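Local atomic coordinates of glycosylation Associate Protein 1 (Streptococcus agalactiae serotype V, PDB entry 6OYC), a protein that probably acts, in complex with its partners Gap2 and Gap3, in the glycosylation and accessory Sec secretion of streptococcal surface proteins. Residues A[232-237]-A[251-256]; A[319-324]-A[422-427]; A[342-347]-A[379-384]. All blocks are in the same frame, centred on the assembly; numbering follows the deposited sequence.

Contact 1 (A[232-237]-A[251-256]); sequences VSFNQV and LILSVF. With SO4 (sulfate ion), chain J.
Val-232 sets CG2 against CD1 of Leu-251 at 3.5 Å, the two side chains meeting at a slant, while its CB lies beside CD2 of Leu-253. The strands beneath them are parallel neighbours in a beta-alpha-beta unit (strand 229-233, helix 239-242, strand 250-255), consistent with the first Rossmann-like half of a GT-B type fold. The pairing rests on three backbone bonds: Val-232 N to Ile-252 O (2.8 Å, 174° at the hydrogen), Ser-254 N to Val-232 O (2.8 Å) and Phe-234 N to Ser-254 O (2.9 Å). Side chains of Val-232 and Leu-253 share one face of the sheet, those of Ser-233 and Ser-254 the other, where Ser-254 OG is held by Asp-33 and Gln-37. Just past the strand, Phe-234 has CG anti to its backbone N (chi1 -173°), which brings the ring edge, at CD2, to 4.2 Å from Leu-253 CD1. O1 of a sulfate, probably from the crystallisation liquor, lies at the edge of the same ring, near its plane; Asn-260, Asn-261 and Asn-264 also bond the ion. This sulfate O1 accepts from Gln-236 N at 2.8 Å. Val-237 N closes an Asx turn onto Asn-235 OD1 at 3.1 Å.

Contact 2 (A[319-324]-A[422-427]); sequences EIYFVV and EYVRLI
The two methyls of Val-424 touch Glu-319, CG1 at its O and CG2 at its carboxylate, and polar bonds set the register. Glu-319 O receives two donors, Arg-425 N at 2.9 Å in the carbonyl plane and Leu-426 N at 3.3 Å tilted 24° from it, so one carbonyl grips two successive amides. Further on, Tyr-321 N reaches Leu-426 O at 2.8 Å in a nearly straight bond (175° at the hydrogen). A water adds a bridge, accepting from Glu-319 N and donating to Tyr-423 O. These bonds, with parallel bridges pairing Ile-320 with Leu-426 and Tyr-321 with Ile-427, join the central strands 318-323 and 426-428 of the second parallel sheet, the other Rossmann-like half expected of a GT-B fold. Among apolar contacts, Ile-320 and Leu-426 run alongside each other in the same direction on one face, with Ile-320 CD1 4.2 Å from Leu-426 CD2; Ile-477 of helix 473-481 covers both. Val-424 CG1 packs on Tyr-321 CB at 3.8 Å. Separately, a methyl lies beside a carboxylate: Val-424 CG2 is 3.7 Å from Glu-319 OE2, the two side chains roughly perpendicular. With CG anti to the backbone N (chi1 -167°) and the chain extended beyond it, Glu-319 carries its carboxylate past this methyl, and OE1 is held by a salt bridge to Arg-420 and a hydrogen bond from Thr-352.

Contact 3 (A[342-347]-A[379-384]); sequences VMLKNN and QKFFSL
Met-343 meets two aromatic rings with different parts of its side chain. Its SD lies at the edge of the Phe-382 ring, 3.7 Å from CE1 and 84° off the ring normal, a Met-aromatic contact made in the ring plane. The bend at chi3 (78°) folds CE back so that it touches both Phe-382 CD1 at 3.9 Å and Phe-381 CE2 at 4.0 Å. Met-343 CB approaches the edge of the Phe-381 ring, again at CE2. The Leu-344 side chain runs roughly perpendicular to that of Phe-381 and places CD2 3.5 Å from Phe-381 CZ; that methyl also lies 3.6 Å from Gln-379 NE2. Behind this first shell, Phe-382 CB sits 4.1 Å above the plane of the Phe-381 ring, over its centre, and Phe-382 N bonds to Gln-379 O. Gln-379 NE2 is held by Tyr-340 OH, whose ring meets that of Phe-382 edge-to-face. Farther out, Leu-406 of strand 406-409 touches both Met-343 and Phe-382, and Arg-405 bonds to Met-343 O. The contact thus packs the C-terminal part of helix 329-344 against the loop between helix 360-375 and strand 406-409, over one margin of the second parallel sheet. Since the side chains meeting here are chiefly apolar, cohesion probably comes from dispersion and exclusion of water, with the sulfur at the ring edge adding modest electrostatic attraction to the ring hydrogens.

Contact 1 comes first along the chain and belongs to the seven-strand parallel sheet; contacts 2 and 3 belong to the region of the six-strand parallel sheet, on the opposite side of the chain's centre. Centres of contacts 1 and 2 lie about 34 Å apart, those of 1 and 3 about 48 Å. Contact 2 joins segments 98 residues apart at their closest ends, and contact 3 is nested within that span: helix 329-344 directly follows strand 318-323. Their centres are about 16 Å apart and their nearest atoms about 5 Å, without touching. Contact 2 joins strands 318-323 and 426-428, inner neighbours in the six-strand order, while contact 3 packs helix and loop nearby, consistent with two Rossmann-like halves in a GT-B architecture.

Contact 1 (A[232-237]-A[251-256])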
loop_
_atom_site.group_PDB
_atom_site.type_symbol
_atom_site.label_atom_id
_atom_site.label_comp_id
_atom_site.label_asym_id
_atom_site.label_seq_id
_atom_site.Cartn_x
_atom_site.Cartn_y
_atom_site.Cartn_z
ATOM N N VAL A 232 -14.978 4.323 -9.107
ATOM C CA VAL A 232 -15.070 3.172 -8.223
ATOM C C VAL A 232 -13.864 2.271 -8.445
ATOM O O VAL A 232 -13.608 1.810 -9.567
ATOM C CB VAL A 232 -16.370 2.380 -8.440
ATOM C CG1 VAL A 232 -16.400 1.147 -7.505
ATOM C CG2 VAL A 232 -17.584 3.275 -8.211
ATOM N N SER A 233 -13.139 2.017 -7.368
ATOM C CA SER A 233 -12.190 0.914 -7.322
ATOM C C SER A 233 -12.933 -0.410 -7.508
ATOM O O SER A 233 -13.766 -0.777 -6.673
ATOM C CB SER A 233 -11.479 0.956 -5.970
ATOM O OG SER A 233 -10.193 0.406 -6.051
ATOM N N PHE A 234 -12.663 -1.123 -8.603
ATOM C CA PHE A 234 -13.424 -2.345 -8.882
ATOM C C PHE A 234 -13.197 -3.386 -7.788
ATOM O O PHE A 234 -12.067 -3.827 -7.568
ATOM C CB PHE A 234 -13.040 -2.935 -10.247
ATOM C CG PHE A 234 -13.913 -4.099 -10.674
ATOM C CD1 PHE A 234 -13.772 -5.351 -10.089
ATOM C CD2 PHE A 234 -14.869 -3.938 -11.664
ATOM C CE1 PHE A 234 -14.567 -6.416 -10.484
ATOM C CE2 PHE A 234 -15.664 -4.996 -12.062
ATOM C CZ PHE A 234 -15.512 -6.241 -11.475
ATOM N N ASN A 235 -14.273 -3.814 -7.135
ATOM C CA ASN A 235 -14.166 -4.818 -6.090
ATOM C C ASN A 235 -15.511 -5.510 -5.909
ATOM O O ASN A 235 -16.537 -4.842 -5.720
ATOM C CB ASN A 235 -13.715 -4.169 -4.774
ATOM C CG ASN A 235 -13.053 -5.151 -3.851
ATOM O OD1 ASN A 235 -13.534 -6.264 -3.674
ATOM N ND2 ASN A 235 -11.926 -4.755 -3.273
ATOM N N GLN A 236 -15.511 -6.843 -5.938
ATOM C CA GLN A 236 -16.769 -7.551 -5.714
ATOM C C GLN A 236 -17.342 -7.321 -4.319
ATOM O O GLN A 236 -18.545 -7.501 -4.127
ATOM C CB GLN A 236 -16.599 -9.053 -5.949
ATOM C CG GLN A 236 -15.606 -9.725 -5.027
ATOM C CD GLN A 236 -15.369 -11.197 -5.382
ATOM O OE1 GLN A 236 -14.257 -11.584 -5.760
ATOM N NE2 GLN A 236 -16.415 -12.019 -5.267
ATOM N N VAL A 237 -16.535 -6.924 -3.334
ATOM C CA VAL A 237 -17.119 -6.698 -2.008
ATOM C C VAL A 237 -18.050 -5.487 -1.997
ATOM O O VAL A 237 -18.884 -5.375 -1.094
ATOM C CB VAL A 237 -16.028 -6.554 -0.923
ATOM C CG1 VAL A 237 -15.088 -7.767 -0.928
ATOM C CG2 VAL A 237 -15.228 -5.258 -1.126
ATOM N N LEU A 251 -20.257 7.252 -14.010
ATOM C CA LEU A 251 -19.559 6.164 -13.349
ATOM C C LEU A 251 -18.323 5.792 -14.147
ATOM O O LEU A 251 -18.409 5.584 -15.363
ATOM C CB LEU A 251 -20.484 4.951 -13.195
ATOM C CG LEU A 251 -19.864 3.678 -12.599
ATOM C CD1 LEU A 251 -19.378 3.914 -11.176
ATOM C CD2 LEU A 251 -20.878 2.557 -12.633
ATOM N N ILE A 252 -17.186 5.701 -13.459
ATOM C CA ILE A 252 -15.946 5.155 -14.007
ATOM C C ILE A 252 -15.499 3.987 -13.127
ATOM O O ILE A 252 -15.379 4.130 -11.901
ATOM C CB ILE A 252 -14.834 6.219 -14.098
ATOM C CG1 ILE A 252 -15.215 7.325 -15.085
ATOM C CG2 ILE A 252 -13.508 5.589 -14.520
ATOM C CD1 ILE A 252 -14.429 8.594 -14.867
ATOM N N LEU A 253 -15.256 2.838 -13.747
ATOM C CA LEU A 253 -14.745 1.669 -13.045
ATOM C C LEU A 253 -13.234 1.597 -13.217
ATOM O O LEU A 253 -12.735 1.694 -14.344
ATOM C CB LEU A 253 -15.385 0.394 -13.586
ATOM C CG LEU A 253 -16.787 0.048 -13.110
ATOM C CD1 LEU A 253 -17.278 -1.229 -13.813
ATOM C CD2 LEU A 253 -16.765 -0.141 -11.594
ATOM N N SER A 254 -12.505 1.399 -12.119
ATOM C CA SER A 254 -11.045 1.308 -12.166
ATOM C C SER A 254 -10.610 -0.123 -11.868
ATOM O O SER A 254 -10.896 -0.655 -10.790
ATOM C CB SER A 254 -10.386 2.282 -11.186
ATOM O OG SER A 254 -8.963 2.167 -11.254
ATOM N N VAL A 255 -9.915 -0.732 -12.817
ATOM C CA VAL A 255 -9.443 -2.105 -12.719
ATOM C C VAL A 255 -7.933 -2.064 -12.455
ATOM O O VAL A 255 -7.175 -1.450 -13.218
ATOM C CB VAL A 255 -9.774 -2.891 -14.001
ATOM C CG1 VAL A 255 -9.011 -4.228 -14.050
ATOM C CG2 VAL A 255 -11.263 -3.108 -14.126
ATOM N N PHE A 256 -7.495 -2.722 -11.381
ATOM C CA PHE A 256 -6.104 -2.679 -10.939
ATOM C C PHE A 256 -5.598 -4.105 -10.784
ATOM O O PHE A 256 -6.105 -4.863 -9.946
ATOM C CB PHE A 256 -5.981 -1.911 -9.623
ATOM C CG PHE A 256 -4.564 -1.595 -9.241
ATOM C CD1 PHE A 256 -3.728 -0.913 -10.121
ATOM C CD2 PHE A 256 -4.062 -1.973 -7.996
ATOM C CE1 PHE A 256 -2.420 -0.602 -9.766
ATOM C CE2 PHE A 256 -2.740 -1.675 -7.632
ATOM C CZ PHE A 256 -1.921 -0.988 -8.518
HETATM S S SO4 J . -12.483 -8.913 -7.692
HETATM O O1 SO4 J . -13.180 -7.684 -7.301
HETATM O O2 SO4 J . -13.442 -9.934 -8.121
HETATM O O3 SO4 J . -11.564 -8.618 -8.811
HETATM O O4 SO4 J . -11.680 -9.404 -6.554
#

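Contact 2 (A[319-324]-A[422-427])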
loop_
_atom_site.group_PDB
_atom_site.type_symbol
_atom_site.label_atom_id
_atom_site.label_comp_id
_atom_site.label_asym_id
_atom_site.label_seq_id
_atom_site.Cartn_x
_atom_site.Cartn_y
_atom_site.Cartn_z
ATOM N N GLU A 319 25.173 3.339 -7.492
ATOM C CA GLU A 319 24.561 2.403 -6.563
ATOM C C GLU A 319 23.523 1.544 -7.276
ATOM O O GLU A 319 22.579 2.066 -7.896
ATOM C CB GLU A 319 23.933 3.138 -5.384
ATOM C CG GLU A 319 23.567 2.208 -4.232
ATOM C CD GLU A 319 22.631 2.855 -3.220
ATOM O OE1 GLU A 319 22.019 2.106 -2.418
ATOM O OE2 GLU A 319 22.512 4.106 -3.221
ATOM N N ILE A 320 23.710 0.228 -7.187
ATOM C CA ILE A 320 22.793 -0.758 -7.745
ATOM C C ILE A 320 21.866 -1.241 -6.637
ATOM O O ILE A 320 22.326 -1.666 -5.566
ATOM C CB ILE A 320 23.555 -1.943 -8.370
ATOM C CG1 ILE A 320 24.503 -1.468 -9.469
ATOM C CG2 ILE A 320 22.574 -2.999 -8.907
ATOM C CD1 ILE A 320 25.147 -2.590 -10.236
ATOM N N TYR A 321 20.567 -1.203 -6.913
ATOM C CA TYR A 321 19.513 -1.648 -6.002
ATOM C C TYR A 321 19.041 -3.022 -6.476
ATOM O O TYR A 321 18.324 -3.118 -7.475
ATOM C CB TYR A 321 18.385 -0.610 -6.025
ATOM C CG TYR A 321 17.193 -0.775 -5.092
ATOM C CD1 TYR A 321 16.103 -1.579 -5.447
ATOM C CD2 TYR A 321 17.108 -0.050 -3.906
ATOM C CE1 TYR A 321 14.995 -1.693 -4.601
ATOM C CE2 TYR A 321 16.001 -0.157 -3.067
ATOM C CZ TYR A 321 14.955 -0.985 -3.416
ATOM O OH TYR A 321 13.859 -1.105 -2.594
ATOM N N PHE A 322 19.447 -4.087 -5.775
ATOM C CA PHE A 322 19.342 -5.463 -6.277
ATOM C C PHE A 322 18.354 -6.274 -5.442
ATOM O O PHE A 322 18.665 -6.681 -4.311
ATOM C CB PHE A 322 20.716 -6.130 -6.282
ATOM C CG PHE A 322 20.805 -7.390 -7.127
ATOM C CD1 PHE A 322 20.072 -8.527 -6.807
ATOM C CD2 PHE A 322 21.670 -7.453 -8.216
ATOM C CE1 PHE A 322 20.192 -9.695 -7.568
ATOM C CE2 PHE A 322 21.789 -8.626 -8.986
ATOM C CZ PHE A 322 21.042 -9.737 -8.660
ATOM N N VAL A 323 17.188 -6.552 -6.018
ATOM C CA VAL A 323 16.147 -7.298 -5.316
ATOM C C VAL A 323 16.516 -8.773 -5.319
ATOM O O VAL A 323 16.743 -9.356 -6.382
ATOM C CB VAL A 323 14.771 -7.066 -5.970
ATOM C CG1 VAL A 323 13.681 -7.966 -5.328
ATOM C CG2 VAL A 323 14.377 -5.596 -5.866
ATOM N N VAL A 324 16.572 -9.387 -4.131
ATOM C CA VAL A 324 16.968 -10.794 -4.031
ATOM C C VAL A 324 15.793 -11.748 -3.799
ATOM O O VAL A 324 15.971 -12.970 -3.935
ATOM C CB VAL A 324 18.043 -10.988 -2.938
ATOM C CG1 VAL A 324 19.291 -10.171 -3.283
ATOM C CG2 VAL A 324 17.487 -10.610 -1.553
ATOM N N GLU A 422 16.610 7.286 -3.803
ATOM C CA GLU A 422 16.848 8.689 -4.136
ATOM C C GLU A 422 18.063 8.854 -5.041
ATOM O O GLU A 422 18.004 9.534 -6.068
ATOM C CB GLU A 422 17.031 9.503 -2.851
ATOM C CG GLU A 422 16.936 11.004 -3.068
ATOM C CD GLU A 422 17.254 11.796 -1.815
ATOM O OE1 GLU A 422 17.566 11.162 -0.780
ATOM O OE2 GLU A 422 17.199 13.048 -1.875
ATOM N N TYR A 423 19.178 8.236 -4.668
ATOM C CA TYR A 423 20.431 8.400 -5.391
ATOM C C TYR A 423 20.832 7.143 -6.155
ATOM O O TYR A 423 21.983 7.028 -6.572
ATOM C CB TYR A 423 21.542 8.830 -4.423
ATOM C CG TYR A 423 21.285 10.183 -3.767
ATOM C CD1 TYR A 423 21.455 11.371 -4.484
ATOM C CD2 TYR A 423 20.858 10.272 -2.440
ATOM C CE1 TYR A 423 21.208 12.610 -3.898
ATOM C CE2 TYR A 423 20.607 11.505 -1.847
ATOM C CZ TYR A 423 20.783 12.670 -2.579
ATOM O OH TYR A 423 20.532 13.892 -1.990
ATOM N N VAL A 424 19.904 6.210 -6.380
ATOM C CA VAL A 424 20.264 4.937 -6.988
ATOM C C VAL A 424 20.430 5.114 -8.490
ATOM O O VAL A 424 19.713 5.876 -9.140
ATOM C CB VAL A 424 19.225 3.850 -6.638
ATOM C CG1 VAL A 424 19.247 2.695 -7.646
ATOM C CG2 VAL A 424 19.518 3.293 -5.251
ATOM N N ARG A 425 21.416 4.421 -9.040
ATOM C CA ARG A 425 21.686 4.488 -10.467
ATOM C C ARG A 425 20.939 3.409 -11.243
ATOM O O ARG A 425 20.448 3.661 -12.352
ATOM C CB ARG A 425 23.197 4.358 -10.696
ATOM C CG ARG A 425 23.667 4.848 -12.047
ATOM C CD ARG A 425 23.441 6.336 -12.212
ATOM N NE ARG A 425 24.083 6.828 -13.421
ATOM C CZ ARG A 425 23.898 8.041 -13.931
ATOM N NH1 ARG A 425 23.079 8.904 -13.337
ATOM N NH2 ARG A 425 24.528 8.388 -15.048
ATOM N N LEU A 426 20.836 2.208 -10.676
ATOM C CA LEU A 426 20.363 1.058 -11.429
ATOM C C LEU A 426 19.538 0.145 -10.532
ATOM O O LEU A 426 19.949 -0.156 -9.406
ATOM C CB LEU A 426 21.547 0.288 -12.033
ATOM C CG LEU A 426 21.245 -0.894 -12.957
ATOM C CD1 LEU A 426 20.463 -0.447 -14.188
ATOM C CD2 LEU A 426 22.553 -1.599 -13.368
ATOM N N ILE A 427 18.383 -0.294 -11.045
ATOM C CA ILE A 427 17.514 -1.256 -10.375
ATOM C C ILE A 427 17.698 -2.618 -11.037
ATOM O O ILE A 427 17.618 -2.733 -12.268
ATOM C CB ILE A 427 16.041 -0.804 -10.444
ATOM C CG1 ILE A 427 15.751 0.287 -9.408
ATOM C CG2 ILE A 427 15.082 -1.979 -10.242
ATOM C CD1 ILE A 427 14.419 1.026 -9.670
HETATM O O HOH W 1 24.197 5.935 -7.153
#

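Contact 3 (A[342-347]-A[379-384])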
loop_
_atom_site.group_PDB
_atom_site.type_symbol
_atom_site.label_atom_id
_atom_site.label_comp_id
_atom_site.label_asym_id
_atom_site.label_seq_id
_atom_site.Cartn_x
_atom_site.Cartn_y
_atom_site.Cartn_z
ATOM N N VAL A 342 32.001 -7.111 -12.788
ATOM C CA VAL A 342 31.815 -5.712 -13.172
ATOM C C VAL A 342 32.367 -4.776 -12.103
ATOM O O VAL A 342 32.754 -3.640 -12.402
ATOM C CB VAL A 342 30.336 -5.397 -13.473
ATOM C CG1 VAL A 342 29.696 -6.503 -14.307
ATOM C CG2 VAL A 342 29.558 -5.140 -12.188
ATOM N N MET A 343 32.436 -5.237 -10.852
ATOM C CA MET A 343 32.848 -4.367 -9.759
ATOM C C MET A 343 34.359 -4.216 -9.699
ATOM O O MET A 343 34.856 -3.132 -9.369
ATOM C CB MET A 343 32.308 -4.900 -8.432
ATOM C CG MET A 343 30.907 -4.381 -8.118
ATOM S SD MET A 343 30.133 -5.233 -6.745
ATOM C CE MET A 343 30.948 -4.452 -5.343
ATOM N N LEU A 344 35.109 -5.283 -10.009
ATOM C CA LEU A 344 36.555 -5.134 -10.137
ATOM C C LEU A 344 36.900 -4.185 -11.270
ATOM O O LEU A 344 37.863 -3.421 -11.177
ATOM C CB LEU A 344 37.226 -6.482 -10.365
ATOM C CG LEU A 344 37.134 -7.558 -9.292
ATOM C CD1 LEU A 344 37.428 -8.863 -9.966
ATOM C CD2 LEU A 344 38.121 -7.308 -8.162
ATOM N N LYS A 345 36.109 -4.201 -12.337
ATOM C CA LYS A 345 36.293 -3.289 -13.456
ATOM C C LYS A 345 35.810 -1.870 -13.173
ATOM O O LYS A 345 36.006 -0.996 -14.028
ATOM C CB LYS A 345 35.550 -3.820 -14.685
ATOM C CG LYS A 345 36.264 -4.923 -15.441
ATOM C CD LYS A 345 35.396 -5.420 -16.582
ATOM C CE LYS A 345 34.842 -4.261 -17.401
ATOM N NZ LYS A 345 33.354 -4.341 -17.567
ATOM N N ASN A 346 35.173 -1.611 -12.022
ATOM C CA ASN A 346 34.596 -0.286 -11.764
ATOM C C ASN A 346 34.418 -0.104 -10.255
ATOM O O ASN A 346 33.435 -0.585 -9.683
ATOM C CB ASN A 346 33.285 -0.114 -12.502
ATOM C CG ASN A 346 32.784 1.312 -12.458
ATOM O OD1 ASN A 346 33.086 2.059 -11.530
ATOM N ND2 ASN A 346 32.017 1.703 -13.470
ATOM N N ASN A 347 35.355 0.630 -9.641
ATOM C CA ASN A 347 35.405 0.841 -8.197
ATOM C C ASN A 347 34.279 1.731 -7.672
ATOM O O ASN A 347 34.104 1.817 -6.450
ATOM C CB ASN A 347 36.760 1.452 -7.815
ATOM C CG ASN A 347 37.284 2.414 -8.871
ATOM O OD1 ASN A 347 36.855 3.566 -8.946
ATOM N ND2 ASN A 347 38.214 1.941 -9.696
ATOM N N GLN A 379 37.577 -11.203 -0.643
ATOM C CA GLN A 379 37.881 -9.806 -0.937
ATOM C C GLN A 379 36.992 -8.873 -0.126
ATOM O O GLN A 379 35.761 -8.996 -0.156
ATOM C CB GLN A 379 37.710 -9.528 -2.430
ATOM C CG GLN A 379 38.834 -10.079 -3.278
ATOM C CD GLN A 379 39.643 -8.980 -3.919
ATOM O OE1 GLN A 379 40.334 -8.228 -3.231
ATOM N NE2 GLN A 379 39.554 -8.867 -5.240
ATOM N N LYS A 380 37.622 -7.909 0.560
ATOM C CA LYS A 380 36.916 -7.113 1.558
ATOM C C LYS A 380 35.920 -6.143 0.923
ATOM O O LYS A 380 34.876 -5.845 1.525
ATOM C CB LYS A 380 37.915 -6.369 2.447
ATOM C CG LYS A 380 37.251 -5.641 3.621
ATOM C CD LYS A 380 37.709 -6.183 4.978
ATOM C CE LYS A 380 37.140 -5.344 6.131
ATOM N NZ LYS A 380 35.980 -5.975 6.843
ATOM N N PHE A 381 36.206 -5.640 -0.283
ATOM C CA PHE A 381 35.237 -4.776 -0.947
ATOM C C PHE A 381 33.969 -5.536 -1.332
ATOM O O PHE A 381 32.933 -4.908 -1.586
ATOM C CB PHE A 381 35.865 -4.113 -2.177
ATOM C CG PHE A 381 35.828 -4.964 -3.419
ATOM C CD1 PHE A 381 36.834 -5.888 -3.677
ATOM C CD2 PHE A 381 34.792 -4.828 -4.342
ATOM C CE1 PHE A 381 36.803 -6.670 -4.825
ATOM C CE2 PHE A 381 34.749 -5.614 -5.493
ATOM C CZ PHE A 381 35.758 -6.529 -5.739
ATOM N N PHE A 382 34.031 -6.869 -1.360
ATOM C CA PHE A 382 32.929 -7.734 -1.758
ATOM C C PHE A 382 32.490 -8.598 -0.583
ATOM O O PHE A 382 32.497 -9.829 -0.677
ATOM C CB PHE A 382 33.364 -8.610 -2.943
ATOM C CG PHE A 382 32.225 -9.116 -3.803
ATOM C CD1 PHE A 382 31.619 -8.286 -4.741
ATOM C CD2 PHE A 382 31.782 -10.428 -3.693
ATOM C CE1 PHE A 382 30.575 -8.749 -5.544
ATOM C CE2 PHE A 382 30.735 -10.899 -4.490
ATOM C CZ PHE A 382 30.130 -10.057 -5.417
ATOM N N SER A 383 32.099 -7.972 0.525
ATOM C CA SER A 383 31.741 -8.703 1.729
ATOM C C SER A 383 30.541 -8.033 2.381
ATOM O O SER A 383 30.177 -6.909 2.031
ATOM C CB SER A 383 32.918 -8.757 2.703
ATOM O OG SER A 383 33.665 -7.555 2.629
ATOM N N LEU A 384 29.938 -8.722 3.354
ATOM C CA LEU A 384 28.767 -8.214 4.073
ATOM C C LEU A 384 29.034 -8.237 5.573
ATOM O O LEU A 384 29.096 -9.317 6.173
ATOM C CB LEU A 384 27.524 -9.036 3.743
ATOM C CG LEU A 384 26.954 -8.801 2.350
ATOM C CD1 LEU A 384 25.904 -9.841 2.070
ATOM C CD2 LEU A 384 26.380 -7.406 2.242
#